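Local coordinates for Pre-mRNA splicing helicase-like protein (Chaetomium thermophilum, PDB 4RVQ) that is the spliceosomal RNA helicase Brr2, whose noncanonical PWI domain probably mediates protein or RNA contacts during pre-mRNA splicing, at residues A[17-22]-A[94-99]; A[11-16]-A[123-128]; A[22-27]-A[83-88]. All blocks are in the same frame, centred on the assembly; numbering follows the deposited sequence.

In the fold
From the N terminus, the loop between helices 2-5 and 23-29 first makes contact 2, where 11-16 meets the last helix, 120-127, and so closes the longest loop of the three. The same loop runs on into contact 1, laying 17-22 against helix 89-99, and then enters helix 23-29, whose first turn makes contact 3 with the end of helix 79-87. The three closures are therefore concentric, contact 3 innermost and contact 2 outermost, with none crossing. Contacts 1 and 3 share Tyr-22 and are joined by a salt bridge; Leu-95 packing on Ala-16 couples contacts 1 and 2, while Asn-12 ties contact 2 to contact 3.

Contact 1: A[17-22]-A[94-99]; sequences REIDAY and WLTRLA. With EDO (1,2-ethanediol), chain F; EDO (1,2-ethanediol), chain G.
Ile-19 and Leu-95 form the tight half of this contact, their side chains meeting at about a right angle. Ile-19 CG2 rests 3.9 Å from Leu-95 CB. At the ends of the two side chains, Ile-19 CD1 is 4.1 Å from Leu-95 CD1. With CG1 beside the backbone N (chi1 -56°), CG2 of Ile-19 lies anti to that N and from there also faces Thr-96 OG1. One turn further along the helix, two small residues let the backbones close in: Ala-99 CB sits 3.5 Å from Ala-21 N, and Ala-21 CB lies 4.2 Å from Ala-99 CB.

The loop that presents these groups leads from the 3-10 turn at 17-18 into helix 23-29 of the PWI domain, and it is folded on itself. Ile-19 is the centre of an inverse gamma turn, and Asp-20 OD2 accepts from Tyr-22 N at 3.0 Å, an Asx turn placed just before the helix start. That amide comes to the oxygen from 54° above the carboxylate plane, while Asp-20 OD1 is engaged by Arg-26 NH2.

No direct hydrogen bond joins the segments. The looser side is the edge beside the apolar patch, where a water takes over, donating to Asp-20 O and, at 2.8 Å, to Thr-96 OG1, whose other partner is Val-92 O one turn back. Away from the loop, small molecules lie against Trp-94 and Arg-97. An ethanediol (chain F), probably from the crystallisation liquor, covers one face of the Trp-94 indole, its C1 3.4 Å above the plane and displaced toward the rim, and accepts a weak bond from Arg-97 NH1, which also forms a salt bridge with Glu-113. A second ethanediol (chain G) receives the indole N-H of Trp-94 near the ring plane.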
# COMPACT_ATOMS: atom_id res chain seq x y z
N ARG A 17 -8.56 6.27 5.17
CA ARG A 17 -9.93 5.85 4.83
C ARG A 17 -10.08 5.46 3.37
O ARG A 17 -11.09 4.82 3.02
CB ARG A 17 -10.94 6.94 5.20
CG ARG A 17 -10.94 8.15 4.30
CD ARG A 17 -11.84 9.25 4.90
NE ARG A 17 -13.24 8.96 4.66
CZ ARG A 17 -14.29 9.57 5.19
NH1 ARG A 17 -14.21 10.57 6.10
NH2 ARG A 17 -15.47 9.13 4.80
N GLU A 18 -9.13 5.83 2.53
CA GLU A 18 -9.19 5.50 1.11
C GLU A 18 -8.80 4.05 0.86
O GLU A 18 -9.13 3.52 -0.19
CB GLU A 18 -8.31 6.43 0.29
CG GLU A 18 -8.69 7.87 0.41
CD GLU A 18 -7.90 8.73 -0.54
OE1 GLU A 18 -8.12 8.60 -1.77
OE2 GLU A 18 -7.02 9.52 -0.09
N ILE A 19 -8.05 3.44 1.75
CA ILE A 19 -7.46 2.13 1.49
C ILE A 19 -8.43 1.02 1.89
O ILE A 19 -8.33 0.45 2.96
CB ILE A 19 -6.06 1.99 2.10
CG1 ILE A 19 -5.16 3.13 1.56
CG2 ILE A 19 -5.46 0.62 1.74
CD1 ILE A 19 -3.74 3.10 1.99
N ASP A 20 -9.41 0.80 1.02
CA ASP A 20 -10.33 -0.31 1.15
C ASP A 20 -9.61 -1.60 0.77
O ASP A 20 -8.43 -1.63 0.36
CB ASP A 20 -11.56 -0.07 0.28
CG ASP A 20 -11.20 0.08 -1.16
OD1 ASP A 20 -10.71 1.16 -1.50
OD2 ASP A 20 -11.36 -0.90 -1.96
N ALA A 21 -10.32 -2.73 0.88
CA ALA A 21 -9.78 -4.05 0.62
C ALA A 21 -9.21 -4.21 -0.79
O ALA A 21 -8.36 -5.10 -0.98
CB ALA A 21 -10.88 -5.08 0.82
N TYR A 22 -9.67 -3.40 -1.75
CA TYR A 22 -9.26 -3.52 -3.14
C TYR A 22 -8.48 -2.29 -3.64
O TYR A 22 -8.23 -2.20 -4.83
CB TYR A 22 -10.49 -3.75 -4.03
CG TYR A 22 -11.22 -5.02 -3.71
CD1 TYR A 22 -10.84 -6.21 -4.29
CD2 TYR A 22 -12.28 -5.04 -2.82
CE1 TYR A 22 -11.53 -7.39 -4.02
CE2 TYR A 22 -12.98 -6.18 -2.54
CZ TYR A 22 -12.60 -7.37 -3.11
OH TYR A 22 -13.25 -8.55 -2.87
N TRP A 94 -0.75 -2.72 5.98
CA TRP A 94 -1.57 -2.91 7.14
C TRP A 94 -3.03 -2.61 6.91
O TRP A 94 -3.91 -3.31 7.43
CB TRP A 94 -1.02 -2.11 8.33
CG TRP A 94 0.24 -2.74 8.87
CD1 TRP A 94 1.52 -2.36 8.66
CD2 TRP A 94 0.30 -3.87 9.72
NE1 TRP A 94 2.37 -3.17 9.33
CE2 TRP A 94 1.65 -4.13 9.99
CE3 TRP A 94 -0.67 -4.70 10.29
CZ2 TRP A 94 2.06 -5.17 10.79
CZ3 TRP A 94 -0.26 -5.74 11.10
CH2 TRP A 94 1.09 -5.99 11.33
N LEU A 95 -3.35 -1.53 6.22
CA LEU A 95 -4.73 -1.19 5.99
C LEU A 95 -5.43 -2.13 5.02
O LEU A 95 -6.63 -2.35 5.14
CB LEU A 95 -4.91 0.25 5.56
CG LEU A 95 -4.51 1.30 6.59
CD1 LEU A 95 -4.51 2.68 6.00
CD2 LEU A 95 -5.37 1.18 7.84
N THR A 96 -4.69 -2.70 4.05
CA THR A 96 -5.28 -3.72 3.20
C THR A 96 -5.67 -4.93 4.06
O THR A 96 -6.76 -5.49 3.94
CB THR A 96 -4.34 -4.12 2.06
OG1 THR A 96 -4.12 -2.96 1.24
CG2 THR A 96 -4.92 -5.22 1.23
N ARG A 97 -4.75 -5.38 4.91
CA ARG A 97 -5.01 -6.49 5.79
C ARG A 97 -6.20 -6.18 6.71
O ARG A 97 -7.11 -7.01 6.88
CB ARG A 97 -3.77 -6.85 6.60
CG ARG A 97 -3.94 -8.12 7.37
CD ARG A 97 -2.70 -8.48 8.21
NE ARG A 97 -3.04 -9.55 9.13
CZ ARG A 97 -2.40 -9.81 10.27
NH1 ARG A 97 -1.33 -9.13 10.58
NH2 ARG A 97 -2.85 -10.74 11.09
N LEU A 98 -6.19 -5.03 7.32
CA LEU A 98 -7.26 -4.66 8.24
C LEU A 98 -8.60 -4.59 7.53
O LEU A 98 -9.63 -5.07 8.05
CB LEU A 98 -6.92 -3.35 8.97
CG LEU A 98 -7.91 -2.88 10.04
CD1 LEU A 98 -8.13 -3.92 11.11
CD2 LEU A 98 -7.43 -1.58 10.63
N ALA A 99 -8.63 -4.00 6.34
CA ALA A 99 -9.89 -3.87 5.60
C ALA A 99 -10.48 -5.23 5.28
O ALA A 99 -11.70 -5.34 5.09
CB ALA A 99 -9.69 -3.08 4.32
C1 EDO F . 1.05 -7.24 7.99
O1 EDO F . 0.70 -8.45 8.61
C2 EDO F . 2.56 -7.17 7.81
O2 EDO F . 2.91 -8.16 6.83
C1 EDO G . 6.05 -3.57 7.56
O1 EDO G . 5.36 -4.09 8.71
C2 EDO G . 5.01 -3.04 6.58
O2 EDO G . 5.59 -2.04 5.74
O HOH W 1 -5.92 -2.51 -0.79

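Contact 2: A[11-16]-A[123-128]; sequences KNYVHA and LDELYG
His-15 offers one face of its imidazole to Glu-125, whose OE2 hangs 3.7 Å above the ring plane, shifted toward the rim. Ring and carboxylate planes are only 21° apart as the two side chains slide past each other in opposite directions, with Glu-125 CG 3.4 Å from His-15 NE2. The neighbouring ring carbon, His-15 CE1, comes within 3.3 Å of Glu-125 O. In the PWI domain this joins the N-terminal loop to the closing helix, 120-127. Tyr-13, modelled in two conformers, points its hydroxyl at the carboxylate from the opposite direction without a hydrogen bond.

Glu-125 reaches over to the loop, extended beyond CG, from a chi1 of -138° that is well off a staggered position. This carries OE2 to the backbone of Ala-16, whose N meets Glu-125 OE2 head-on at 2.9 Å, with an angle of 151° at the hydrogen. The same OE2 forms a salt bridge with Lys-91 of helix 89-99, and Lys-91 also donates to Val-14 O, so the ammonium links the loop with the carboxylate. Replacing Glu-125 by an alanine would probably leave both Ala-16 N and Lys-91 without this acceptor and uncover the face of the His-15 ring.

His-15 ND1 accepts from Arg-17 N, which helps fix the rotation of the imidazole. Next to the polar group the contact turns apolar: Ala-16 points at the helix, and Leu-126 CD1 comes within 3.9 Å of Ala-16 O. Ala-16 CB lies 4.0 Å from Leu-126 CB.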
# COMPACT_ATOMS: atom_id res chain seq x y z
N LYS A 11 1.50 13.86 -4.93
CA LYS A 11 0.82 12.80 -5.69
C LYS A 11 0.80 11.48 -4.94
O LYS A 11 0.00 10.57 -5.27
CB LYS A 11 1.48 12.64 -7.06
CG LYS A 11 2.91 12.03 -7.06
CD LYS A 11 3.56 11.96 -8.48
CE LYS A 11 4.22 13.27 -8.86
NZ LYS A 11 5.45 13.54 -8.04
N ASN A 12 1.64 11.35 -3.92
CA ASN A 12 1.68 10.10 -3.20
C ASN A 12 0.75 10.04 -2.03
O ASN A 12 0.63 8.96 -1.42
CB ASN A 12 3.09 9.84 -2.72
CG ASN A 12 4.08 9.69 -3.85
OD1 ASN A 12 3.76 9.21 -4.93
ND2 ASN A 12 5.29 10.08 -3.61
N TYR A 13 0.08 11.13 -1.69
CA TYR A 13 -0.72 11.13 -0.46
C TYR A 13 -1.98 10.28 -0.65
O TYR A 13 -2.68 10.44 -1.65
CB TYR A 13 -1.10 12.55 0.01
CG TYR A 13 -1.81 12.46 1.33
CD1 TYR A 13 -1.12 12.18 2.49
CD2 TYR A 13 -3.20 12.57 1.41
CE1 TYR A 13 -1.78 12.03 3.69
CE2 TYR A 13 -3.84 12.40 2.59
CZ TYR A 13 -3.16 12.12 3.72
OH TYR A 13 -3.84 11.98 4.91
N VAL A 14 -2.26 9.43 0.32
CA VAL A 14 -3.50 8.64 0.35
C VAL A 14 -3.92 8.56 1.79
O VAL A 14 -3.15 8.15 2.66
CB VAL A 14 -3.31 7.23 -0.27
CG1 VAL A 14 -2.19 6.45 0.32
CG2 VAL A 14 -4.61 6.46 -0.19
N HIS A 15 -5.14 8.99 2.07
CA HIS A 15 -5.65 8.97 3.43
C HIS A 15 -6.00 7.52 3.82
O HIS A 15 -6.44 6.74 2.99
CB HIS A 15 -6.88 9.86 3.59
CG HIS A 15 -7.28 10.05 5.01
ND1 HIS A 15 -8.19 9.22 5.65
CD2 HIS A 15 -6.92 10.99 5.90
CE1 HIS A 15 -8.34 9.65 6.88
NE2 HIS A 15 -7.58 10.72 7.06
N ALA A 16 -5.86 7.19 5.10
CA ALA A 16 -6.17 5.84 5.57
C ALA A 16 -7.57 5.39 5.14
O ALA A 16 -7.77 4.22 4.82
CB ALA A 16 -6.04 5.77 7.08
N LEU A 123 -3.84 4.35 12.70
CA LEU A 123 -5.12 4.09 13.33
C LEU A 123 -5.85 5.38 13.70
O LEU A 123 -7.06 5.46 13.57
CB LEU A 123 -4.94 3.20 14.55
CG LEU A 123 -4.45 1.80 14.21
CD1 LEU A 123 -4.12 1.04 15.50
CD2 LEU A 123 -5.47 1.03 13.34
N ASP A 124 -5.11 6.40 14.16
CA ASP A 124 -5.72 7.69 14.43
C ASP A 124 -6.30 8.29 13.17
O ASP A 124 -7.40 8.86 13.18
CB ASP A 124 -4.70 8.66 14.99
CG ASP A 124 -4.35 8.41 16.44
OD1 ASP A 124 -5.04 7.67 17.15
OD2 ASP A 124 -3.37 9.03 16.91
N GLU A 125 -5.60 8.16 12.06
CA GLU A 125 -6.12 8.66 10.80
C GLU A 125 -7.40 7.90 10.42
O GLU A 125 -8.40 8.48 9.98
CB GLU A 125 -5.06 8.44 9.72
CG GLU A 125 -4.90 9.52 8.83
CD GLU A 125 -3.89 9.39 7.74
OE1 GLU A 125 -2.89 10.13 7.79
OE2 GLU A 125 -4.10 8.74 6.76
N LEU A 126 -7.36 6.57 10.55
CA LEU A 126 -8.49 5.75 10.10
C LEU A 126 -9.74 6.00 10.93
O LEU A 126 -10.82 6.18 10.38
CB LEU A 126 -8.10 4.28 10.18
CG LEU A 126 -9.14 3.28 9.72
CD1 LEU A 126 -9.43 3.51 8.24
CD2 LEU A 126 -8.69 1.88 9.98
N TYR A 127 -9.58 5.99 12.24
CA TYR A 127 -10.70 6.00 13.16
C TYR A 127 -11.01 7.36 13.76
O TYR A 127 -12.09 7.57 14.33
CB TYR A 127 -10.47 4.98 14.29
CG TYR A 127 -10.40 3.54 13.85
CD1 TYR A 127 -11.30 3.02 12.93
CD2 TYR A 127 -9.44 2.68 14.34
CE1 TYR A 127 -11.27 1.69 12.55
CE2 TYR A 127 -9.39 1.35 13.96
CZ TYR A 127 -10.31 0.86 13.05
OH TYR A 127 -10.27 -0.46 12.67
N GLY A 128 -10.10 8.30 13.64
CA GLY A 128 -10.21 9.62 14.24
C GLY A 128 -9.66 9.65 15.64
O GLY A 128 -9.45 8.62 16.27

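Contact 3: A[22-27]-A[83-88]; sequences YWLQRQ and QKLIEN
The Tyr-Trp-Leu run at 22-24, which starts helix 23-29, is probably the counterpart of the Pro-Trp-Ile signature that gives PWI domains their name. Here it packs its tryptophan and leucine against the end of helix 79-87. The short helical segments run nearly antiparallel, at 162°, with axes 12.5 Å apart, a separation spanned by side chains and one water.

Leu-85 touches both of these residues. Its CD2 meets Leu-24 CD1 at 3.7 Å, the two leucines crossing at about a right angle, and also reaches Trp-23 CZ3 at 3.9 Å, approaching the indole at a slant. Trp-23 gets there because its CG lies opposite the backbone N (chi1 -180°), which swings the six-membered ring across toward helix 79-87. Lys-84, extended beyond CG, crosses the indole obliquely and brings CE to its edge, 4.1 Å from Trp-23 CZ2. Beyond the indole, Lys-84 NZ donates at 2.6 Å to a water. In the given one of its two conformers, Gln-27 lays NE2 over one face of the Trp-23 ring, held there by donating at 2.9 Å to Trp-23 O, which also accepts from Gln-27 N. Its OE1 accepts from that water and is also hydrogen-bonded to Arg-30 NH1.

At the end of helix 79-87, Asn-88 turns its side chain back on the helix. Asn-88 ND2 donates to Lys-84 O at 2.9 Å, and Asn-88 N reaches the same oxygen from the other face of the carbonyl plane. ND2 also serves Asn-12 O.

The core continues on several sides: Trp-23 and Leu-24 both touch Val-92 of helix 89-99, Leu-24 also packs on Thr-42 and Leu-46 of helix 35-50, and Leu-85 packs on Leu-70 of helix 63-73.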
# COMPACT_ATOMS: atom_id res chain seq x y z
N TYR A 22 -9.67 -3.40 -1.75
CA TYR A 22 -9.26 -3.52 -3.14
C TYR A 22 -8.48 -2.29 -3.64
O TYR A 22 -8.23 -2.20 -4.83
CB TYR A 22 -10.49 -3.75 -4.03
CG TYR A 22 -11.22 -5.02 -3.71
CD1 TYR A 22 -10.84 -6.21 -4.29
CD2 TYR A 22 -12.28 -5.04 -2.82
CE1 TYR A 22 -11.53 -7.39 -4.02
CE2 TYR A 22 -12.98 -6.18 -2.54
CZ TYR A 22 -12.60 -7.37 -3.11
OH TYR A 22 -13.25 -8.55 -2.87
N TRP A 23 -8.10 -1.37 -2.76
CA TRP A 23 -7.43 -0.16 -3.22
C TRP A 23 -6.17 -0.47 -4.01
O TRP A 23 -5.95 0.07 -5.08
CB TRP A 23 -7.10 0.71 -1.99
CG TRP A 23 -6.39 2.03 -2.33
CD1 TRP A 23 -6.99 3.23 -2.60
CD2 TRP A 23 -4.98 2.24 -2.49
NE1 TRP A 23 -6.04 4.18 -2.88
CE2 TRP A 23 -4.80 3.59 -2.84
CE3 TRP A 23 -3.86 1.43 -2.36
CZ2 TRP A 23 -3.54 4.15 -3.05
CZ3 TRP A 23 -2.59 2.00 -2.58
CH2 TRP A 23 -2.46 3.33 -2.92
N LEU A 24 -5.33 -1.36 -3.46
CA LEU A 24 -4.07 -1.67 -4.13
C LEU A 24 -4.33 -2.31 -5.49
O LEU A 24 -3.72 -1.95 -6.51
CB LEU A 24 -3.21 -2.55 -3.25
CG LEU A 24 -1.90 -3.03 -3.88
CD1 LEU A 24 -1.01 -1.86 -4.31
CD2 LEU A 24 -1.17 -3.96 -2.96
N GLN A 25 -5.24 -3.30 -5.52
CA GLN A 25 -5.58 -3.98 -6.75
C GLN A 25 -6.08 -2.98 -7.79
O GLN A 25 -5.77 -3.11 -8.98
CB GLN A 25 -6.60 -5.07 -6.46
CG GLN A 25 -6.84 -5.92 -7.68
CD GLN A 25 -7.67 -7.16 -7.42
OE1 GLN A 25 -7.78 -7.61 -6.29
NE2 GLN A 25 -8.23 -7.71 -8.47
N ARG A 26 -6.86 -1.98 -7.38
CA ARG A 26 -7.34 -0.97 -8.33
C ARG A 26 -6.22 -0.11 -8.84
O ARG A 26 -6.21 0.24 -10.02
CB ARG A 26 -8.38 -0.03 -7.76
CG ARG A 26 -9.70 -0.62 -7.57
CD ARG A 26 -10.79 0.44 -7.33
NE ARG A 26 -10.49 1.34 -6.21
CZ ARG A 26 -10.64 1.03 -4.93
NH1 ARG A 26 -11.11 -0.15 -4.55
NH2 ARG A 26 -10.31 1.91 -4.00
N GLN A 27 -5.24 0.22 -8.00
CA GLN A 27 -4.13 1.01 -8.53
C GLN A 27 -3.36 0.20 -9.56
O GLN A 27 -2.97 0.72 -10.60
CB GLN A 27 -3.17 1.45 -7.44
CG GLN A 27 -3.78 2.07 -6.23
CD GLN A 27 -4.90 3.04 -6.57
OE1 GLN A 27 -4.66 4.04 -7.25
NE2 GLN A 27 -6.12 2.76 -6.10
N GLN A 83 7.01 4.17 -6.49
CA GLN A 83 7.43 5.06 -5.35
C GLN A 83 6.25 5.37 -4.47
O GLN A 83 6.40 5.43 -3.27
CB GLN A 83 8.10 6.43 -5.70
CG GLN A 83 8.50 7.40 -4.41
CD GLN A 83 9.34 8.71 -4.76
OE1 GLN A 83 9.65 8.92 -5.94
NE2 GLN A 83 9.68 9.62 -3.73
N LYS A 84 5.07 5.60 -5.05
CA LYS A 84 3.90 5.86 -4.22
C LYS A 84 3.64 4.70 -3.24
O LYS A 84 3.31 4.91 -2.07
CB LYS A 84 2.67 6.09 -5.09
CG LYS A 84 1.39 6.34 -4.34
CD LYS A 84 0.27 6.81 -5.23
CE LYS A 84 -1.01 7.08 -4.53
NZ LYS A 84 -2.07 7.28 -5.55
N LEU A 85 3.76 3.48 -3.74
CA LEU A 85 3.53 2.33 -2.89
C LEU A 85 4.59 2.22 -1.79
O LEU A 85 4.31 1.97 -0.63
CB LEU A 85 3.48 1.04 -3.73
CG LEU A 85 2.31 1.00 -4.73
CD1 LEU A 85 2.36 -0.34 -5.48
CD2 LEU A 85 0.95 1.21 -4.07
N ILE A 86 5.85 2.44 -2.17
CA ILE A 86 6.93 2.37 -1.19
C ILE A 86 6.80 3.46 -0.11
O ILE A 86 6.94 3.20 1.08
CB ILE A 86 8.30 2.44 -1.87
CG1 ILE A 86 8.48 1.21 -2.76
CG2 ILE A 86 9.40 2.53 -0.85
CD1 ILE A 86 9.77 1.24 -3.57
N GLU A 87 6.49 4.69 -0.52
CA GLU A 87 6.31 5.78 0.44
C GLU A 87 5.21 5.46 1.44
O GLU A 87 5.25 5.92 2.57
CB GLU A 87 5.97 7.08 -0.29
CG GLU A 87 7.10 7.65 -1.18
CD GLU A 87 8.24 8.26 -0.41
OE1 GLU A 87 8.24 8.23 0.82
OE2 GLU A 87 9.18 8.77 -1.10
N ASN A 88 4.21 4.71 0.99
CA ASN A 88 3.05 4.32 1.80
C ASN A 88 3.09 2.87 2.22
O ASN A 88 2.03 2.30 2.49
CB ASN A 88 1.78 4.63 1.01
CG ASN A 88 1.54 6.11 0.85
OD1 ASN A 88 1.30 6.80 1.84
ND2 ASN A 88 1.63 6.59 -0.36
O HOH W 2 -2.20 5.16 -7.04